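Local structure of HTH-type transcriptional regulator PrpR (Mycobacterium tuberculosis, 6D2S) at residues F4-D9 with Q113-A118; R8-D13 with I124-Y129. The protein controls, as a DNA-binding transcription factor, the genes for short-chain fatty acid breakdown through the glyoxylate and methylcitrate cycles. All blocks are in the same frame, centred on the assembly; numbering follows the deposited sequence.

How the interactions relate
In this fragment of PrpR, which holds its IrrE N-terminal-like and C-terminal short-chain fatty acyl-CoA regulator regions, both interactions join helix 3-13 to helix 116-135. Interaction 1, about 19 Å from the chain centre and partly buried, meets the start of helix 116-135 and is largely polar: a glutamate carboxylate takes two hydrogen bonds from its capping serine. Interaction 2, about 11 Å from the chain centre and buried, lies further along both helices, has no hydrogen bond between its segments and rests on aromatic and aliphatic contacts. Leu114 CD1 of the first lies 3.9 Å from Phe10 CD1 of the second. Asp9, shared by both, and Asp13 bind the calcium ion.

Interaction 1 (F4-D9 with Q113-A118); sequences FEEVRD and QLSTEA. With CA (calcium ion), chain B.
The N-terminal cap of helix 116-135 is gripped by Glu6, whose carboxylate takes two hydrogen bonds from Ser115, the N-cap residue. Ser115 N donates to Glu6 OE1, 3.0 Å at 161°, and Ser115 OG gives the other bond to Glu6 OE2 at 2.8 Å. Both oxygens are met on their syn sides, a little out of the carboxylate plane, so the pair fixes the rotation of the group. Glu6 reaches there with CG anti to its own carbonyl carbon (chi1 -58°) and the chain extended beyond. Ser115 OG also accepts from Ala118 N at 3.1 Å, the capping bond that closes the first turn of a helix within the IrrE N-terminal-like region of PrpR; the hydroxyl thus both gives and receives. The helix start would probably favour a negatively charged Glu6. The carboxylate also rests against Ala118, whose CB lies 3.5 Å from Glu6 CD, and Leu114 CD2 packs on Glu6 CB at 3.9 Å. Val7 CG2 lies 3.4 Å from Ala118 O and also packs on the Ala118 methyl; Val7 touches Val121 as well. Asp9 binds the calcium ion through both carboxylate oxygens, with Asp13 as the other protein ligand.

Interaction 2 (R8-D13 with I124-Y129); sequences RDFFYD and IGLANY. With CA (calcium ion), chain B.
Phe11 points the edge of its ring at bare helix backbone: CZ lies 4.1 Å from Gly125 C, near the ring plane, where the glycine brings no side chain of its own. The ring is carried toward helix 116-135 by a first torsion that sets CG anti to the carbonyl carbon of Phe11 (chi1 -79°). Leu126 crosses it obliquely, and its CD2 methyl comes within 3.8 Å of Phe11 CZ. One helical turn after Gly125, and across the Phe11 ring plane from the Leu126 methyl, Tyr129 CD2 approaches Phe11 CE1 at 4.2 Å, again at a slant, so the end of the phenylalanine is held among three residues of one helix. Phe10 contributes from the neighbouring position, its CE2 lying 4.3 Å from the same Leu126 CD2. Phe10 CD2 sits 4.0 Å over one face of the Phe11 ring, near its margin. One leucine methyl therefore serves two consecutive aromatic rings. Leu126 packs in addition on Ile104, Ile107 and Val108 of helix 101-109, which brings a third helix to this core. The polar end of Tyr129 is satisfied separately, its OH bonding to Ile18 N. Away from the packed face, Asp13 chelates the calcium ion with OD1 at 2.4 Å and OD2 at 2.5 Å, one turn along from Asp9. The segment axes are inclined at 46°, and the wide gap of 12.0 Å between them is bridged mainly by Phe10, Phe11, Leu126 and Tyr129, a buried helix-helix contact in the part of PrpR that carries the IrrE N-terminal-like region.

Interaction 1 (F4-D9 with Q113-A118)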
loop_
_atom_site.group_PDB
_atom_site.type_symbol
_atom_site.label_atom_id
_atom_site.label_comp_id
_atom_site.label_asym_id
_atom_site.label_seq_id
_atom_site.Cartn_x
_atom_site.Cartn_y
_atom_site.Cartn_z
ATOM N N PHE A 4 -7.444 -15.749 -2.243
ATOM C CA PHE A 4 -7.021 -14.576 -1.492
ATOM C C PHE A 4 -6.508 -14.964 -0.114
ATOM O O PHE A 4 -5.572 -14.334 0.398
ATOM C CB PHE A 4 -8.163 -13.564 -1.408
ATOM C CG PHE A 4 -8.421 -12.851 -2.708
ATOM C CD1 PHE A 4 -7.691 -11.723 -3.051
ATOM C CD2 PHE A 4 -9.371 -13.320 -3.598
ATOM C CE1 PHE A 4 -7.910 -11.070 -4.254
ATOM C CE2 PHE A 4 -9.600 -12.669 -4.801
ATOM C CZ PHE A 4 -8.868 -11.544 -5.126
ATOM N N GLU A 5 -7.085 -16.009 0.477
ATOM C CA GLU A 5 -6.587 -16.523 1.748
ATOM C C GLU A 5 -5.190 -17.126 1.603
ATOM O O GLU A 5 -4.337 -16.939 2.479
ATOM C CB GLU A 5 -7.565 -17.556 2.302
ATOM C CG GLU A 5 -7.129 -18.193 3.606
ATOM C CD GLU A 5 -8.234 -19.017 4.251
ATOM O OE1 GLU A 5 -7.955 -19.708 5.255
ATOM O OE2 GLU A 5 -9.382 -18.971 3.755
ATOM N N GLU A 6 -4.938 -17.870 0.517
ATOM C CA GLU A 6 -3.588 -18.380 0.284
ATOM C C GLU A 6 -2.588 -17.240 0.172
ATOM O O GLU A 6 -1.468 -17.329 0.692
ATOM C CB GLU A 6 -3.530 -19.224 -0.992
ATOM C CG GLU A 6 -4.435 -20.410 -1.061
ATOM C CD GLU A 6 -4.262 -21.153 -2.392
ATOM O OE1 GLU A 6 -3.184 -21.747 -2.622
ATOM O OE2 GLU A 6 -5.195 -21.121 -3.217
ATOM N N VAL A 7 -2.968 -16.157 -0.514
ATOM C CA VAL A 7 -2.023 -15.071 -0.682
ATOM C C VAL A 7 -1.855 -14.302 0.622
ATOM O O VAL A 7 -0.771 -13.775 0.903
ATOM C CB VAL A 7 -2.454 -14.147 -1.839
ATOM C CG1 VAL A 7 -1.471 -13.010 -1.996
ATOM C CG2 VAL A 7 -2.544 -14.964 -3.149
ATOM N N ARG A 8 -2.907 -14.222 1.435
ATOM C CA ARG A 8 -2.750 -13.597 2.747
ATOM C C ARG A 8 -1.707 -14.335 3.579
ATOM O O ARG A 8 -0.856 -13.703 4.214
ATOM C CB ARG A 8 -4.085 -13.557 3.490
ATOM C CG ARG A 8 -3.993 -12.903 4.869
ATOM C CD ARG A 8 -5.316 -12.976 5.639
ATOM N NE ARG A 8 -5.702 -14.344 5.985
ATOM C CZ ARG A 8 -6.769 -14.972 5.497
ATOM N NH1 ARG A 8 -7.574 -14.353 4.641
ATOM N NH2 ARG A 8 -7.038 -16.216 5.871
ATOM N N ASP A 9 -1.752 -15.672 3.578
ATOM C CA ASP A 9 -0.728 -16.434 4.290
ATOM C C ASP A 9 0.652 -16.202 3.685
ATOM O O ASP A 9 1.651 -16.116 4.414
ATOM C CB ASP A 9 -1.059 -17.928 4.298
ATOM C CG ASP A 9 -0.149 -18.705 5.235
ATOM O OD1 ASP A 9 0.141 -18.189 6.336
ATOM O OD2 ASP A 9 0.286 -19.824 4.903
ATOM N N GLN A 113 2.901 -24.506 -2.041
ATOM C CA GLN A 113 1.507 -24.942 -1.958
ATOM C C GLN A 113 0.540 -24.113 -2.803
ATOM O O GLN A 113 -0.589 -24.562 -3.035
ATOM C CB GLN A 113 1.029 -24.909 -0.494
ATOM C CG GLN A 113 1.692 -25.937 0.431
ATOM C CD GLN A 113 1.311 -25.741 1.901
ATOM O OE1 GLN A 113 1.305 -24.613 2.404
ATOM N NE2 GLN A 113 0.982 -26.841 2.590
ATOM N N LEU A 114 0.947 -22.933 -3.267
ATOM C CA LEU A 114 0.023 -22.016 -3.937
ATOM C C LEU A 114 -0.663 -22.675 -5.127
ATOM O O LEU A 114 -0.007 -23.300 -5.966
ATOM C CB LEU A 114 0.770 -20.762 -4.408
ATOM C CG LEU A 114 1.263 -19.785 -3.327
ATOM C CD1 LEU A 114 2.093 -18.646 -3.922
ATOM C CD2 LEU A 114 0.081 -19.200 -2.552
ATOM N N SER A 115 -1.985 -22.511 -5.216
ATOM C CA SER A 115 -2.722 -22.929 -6.410
ATOM C C SER A 115 -2.409 -21.983 -7.575
ATOM O O SER A 115 -1.826 -20.914 -7.391
ATOM C CB SER A 115 -4.223 -22.925 -6.138
ATOM O OG SER A 115 -4.656 -21.583 -5.946
ATOM N N THR A 116 -2.808 -22.372 -8.793
ATOM C CA THR A 116 -2.613 -21.481 -9.941
ATOM C C THR A 116 -3.316 -20.152 -9.731
ATOM O O THR A 116 -2.751 -19.089 -10.007
ATOM C CB THR A 116 -3.119 -22.122 -11.240
ATOM O OG1 THR A 116 -2.274 -23.214 -11.592
ATOM C CG2 THR A 116 -3.106 -21.095 -12.380
ATOM N N GLU A 117 -4.575 -20.193 -9.293
ATOM C CA GLU A 117 -5.288 -18.941 -9.079
ATOM C C GLU A 117 -4.565 -18.081 -8.054
ATOM O O GLU A 117 -4.444 -16.860 -8.229
ATOM C CB GLU A 117 -6.725 -19.216 -8.635
ATOM C CG GLU A 117 -7.502 -17.939 -8.371
ATOM C CD GLU A 117 -8.922 -18.198 -7.910
ATOM O OE1 GLU A 117 -9.664 -17.212 -7.704
ATOM O OE2 GLU A 117 -9.290 -19.381 -7.753
ATOM N N ALA A 118 -4.049 -18.706 -6.990
ATOM C CA ALA A 118 -3.330 -17.942 -5.969
ATOM C C ALA A 118 -2.032 -17.369 -6.517
ATOM O O ALA A 118 -1.634 -16.258 -6.145
ATOM C CB ALA A 118 -3.034 -18.806 -4.747
HETATM CA CA CA B . 1.853 -19.850 6.868
#

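Interaction 2 (R8-D13 with I124-Y129)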
loop_
_atom_site.group_PDB
_atom_site.type_symbol
_atom_site.label_atom_id
_atom_site.label_comp_id
_atom_site.label_asym_id
_atom_site.label_seq_id
_atom_site.Cartn_x
_atom_site.Cartn_y
_atom_site.Cartn_z
ATOM N N ARG A 8 -2.907 -14.222 1.435
ATOM C CA ARG A 8 -2.750 -13.597 2.747
ATOM C C ARG A 8 -1.707 -14.335 3.579
ATOM O O ARG A 8 -0.856 -13.703 4.214
ATOM C CB ARG A 8 -4.085 -13.557 3.490
ATOM C CG ARG A 8 -3.993 -12.903 4.869
ATOM C CD ARG A 8 -5.316 -12.976 5.639
ATOM N NE ARG A 8 -5.702 -14.344 5.985
ATOM C CZ ARG A 8 -6.769 -14.972 5.497
ATOM N NH1 ARG A 8 -7.574 -14.353 4.641
ATOM N NH2 ARG A 8 -7.038 -16.216 5.871
ATOM N N ASP A 9 -1.752 -15.672 3.578
ATOM C CA ASP A 9 -0.728 -16.434 4.290
ATOM C C ASP A 9 0.652 -16.202 3.685
ATOM O O ASP A 9 1.651 -16.116 4.414
ATOM C CB ASP A 9 -1.059 -17.928 4.298
ATOM C CG ASP A 9 -0.149 -18.705 5.235
ATOM O OD1 ASP A 9 0.141 -18.189 6.336
ATOM O OD2 ASP A 9 0.286 -19.824 4.903
ATOM N N PHE A 10 0.730 -16.104 2.355
ATOM C CA PHE A 10 2.007 -15.849 1.692
ATOM C C PHE A 10 2.665 -14.584 2.246
ATOM O O PHE A 10 3.857 -14.574 2.588
ATOM C CB PHE A 10 1.781 -15.735 0.180
ATOM C CG PHE A 10 3.028 -15.438 -0.604
ATOM C CD1 PHE A 10 3.786 -16.466 -1.136
ATOM C CD2 PHE A 10 3.438 -14.124 -0.812
ATOM C CE1 PHE A 10 4.941 -16.191 -1.860
ATOM C CE2 PHE A 10 4.598 -13.844 -1.531
ATOM C CZ PHE A 10 5.347 -14.875 -2.050
ATOM N N PHE A 11 1.900 -13.500 2.348
ATOM C CA PHE A 11 2.487 -12.282 2.890
ATOM C C PHE A 11 2.711 -12.396 4.398
ATOM O O PHE A 11 3.733 -11.914 4.905
ATOM C CB PHE A 11 1.627 -11.072 2.532
ATOM C CG PHE A 11 1.843 -10.580 1.111
ATOM C CD1 PHE A 11 2.879 -9.705 0.814
ATOM C CD2 PHE A 11 1.023 -11.019 0.076
ATOM C CE1 PHE A 11 3.079 -9.257 -0.501
ATOM C CE2 PHE A 11 1.222 -10.590 -1.230
ATOM C CZ PHE A 11 2.252 -9.702 -1.516
ATOM N N TYR A 12 1.801 -13.058 5.119
ATOM C CA TYR A 12 1.965 -13.226 6.565
ATOM C C TYR A 12 3.280 -13.926 6.895
ATOM O O TYR A 12 4.020 -13.512 7.803
ATOM C CB TYR A 12 0.800 -14.023 7.154
ATOM C CG TYR A 12 0.996 -14.319 8.621
ATOM C CD1 TYR A 12 0.735 -13.338 9.578
ATOM C CD2 TYR A 12 1.491 -15.541 9.057
ATOM C CE1 TYR A 12 0.930 -13.569 10.930
ATOM C CE2 TYR A 12 1.691 -15.778 10.425
ATOM C CZ TYR A 12 1.409 -14.782 11.347
ATOM O OH TYR A 12 1.610 -15.005 12.698
ATOM N N ASP A 13 3.560 -15.020 6.188
ATOM C CA ASP A 13 4.774 -15.797 6.418
ATOM C C ASP A 13 6.027 -14.994 6.149
ATOM O O ASP A 13 7.105 -15.368 6.626
ATOM C CB ASP A 13 4.779 -17.037 5.522
ATOM C CG ASP A 13 3.765 -18.059 5.960
ATOM O OD1 ASP A 13 3.260 -17.912 7.091
ATOM O OD2 ASP A 13 3.458 -18.991 5.179
ATOM N N ILE A 124 0.067 -10.226 -9.017
ATOM C CA ILE A 124 -0.449 -8.862 -9.040
ATOM C C ILE A 124 -0.190 -8.175 -7.705
ATOM O O ILE A 124 0.196 -7.000 -7.655
ATOM C CB ILE A 124 -1.945 -8.852 -9.402
ATOM C CG1 ILE A 124 -2.140 -9.354 -10.827
ATOM C CG2 ILE A 124 -2.509 -7.429 -9.284
ATOM C CD1 ILE A 124 -1.364 -8.554 -11.849
ATOM N N GLY A 125 -0.387 -8.898 -6.603
ATOM C CA GLY A 125 -0.089 -8.326 -5.300
ATOM C C GLY A 125 1.367 -7.918 -5.147
ATOM O O GLY A 125 1.669 -6.892 -4.536
ATOM N N LEU A 126 2.289 -8.717 -5.695
ATOM C CA LEU A 126 3.707 -8.373 -5.617
ATOM C C LEU A 126 4.047 -7.195 -6.521
ATOM O O LEU A 126 4.872 -6.348 -6.159
ATOM C CB LEU A 126 4.569 -9.586 -5.975
ATOM C CG LEU A 126 4.513 -10.664 -4.882
ATOM C CD1 LEU A 126 5.035 -11.983 -5.425
ATOM C CD2 LEU A 126 5.327 -10.197 -3.680
ATOM N N ALA A 127 3.418 -7.104 -7.694
ATOM C CA ALA A 127 3.626 -5.913 -8.515
ATOM C C ALA A 127 3.090 -4.666 -7.816
ATOM O O ALA A 127 3.726 -3.602 -7.852
ATOM C CB ALA A 127 2.971 -6.084 -9.891
ATOM N N ASN A 128 1.911 -4.771 -7.192
ATOM C CA ASN A 128 1.397 -3.664 -6.388
ATOM C C ASN A 128 2.336 -3.349 -5.234
ATOM O O ASN A 128 2.543 -2.177 -4.900
ATOM C CB ASN A 128 0.008 -3.987 -5.831
ATOM C CG ASN A 128 -1.066 -3.982 -6.889
ATOM O OD1 ASN A 128 -0.949 -3.316 -7.915
ATOM N ND2 ASN A 128 -2.125 -4.726 -6.641
ATOM N N TYR A 129 2.862 -4.387 -4.572
ATOM C CA TYR A 129 3.835 -4.165 -3.500
ATOM C C TYR A 129 5.032 -3.367 -4.007
ATOM O O TYR A 129 5.479 -2.398 -3.369
ATOM C CB TYR A 129 4.289 -5.518 -2.910
ATOM C CG TYR A 129 5.304 -5.364 -1.783
ATOM C CD1 TYR A 129 6.636 -5.106 -2.062
ATOM C CD2 TYR A 129 4.914 -5.471 -0.443
ATOM C CE1 TYR A 129 7.570 -4.941 -1.045
ATOM C CE2 TYR A 129 5.837 -5.305 0.584
ATOM C CZ TYR A 129 7.165 -5.047 0.273
ATOM O OH TYR A 129 8.096 -4.894 1.281
HETATM CA CA CA B . 1.853 -19.850 6.868
#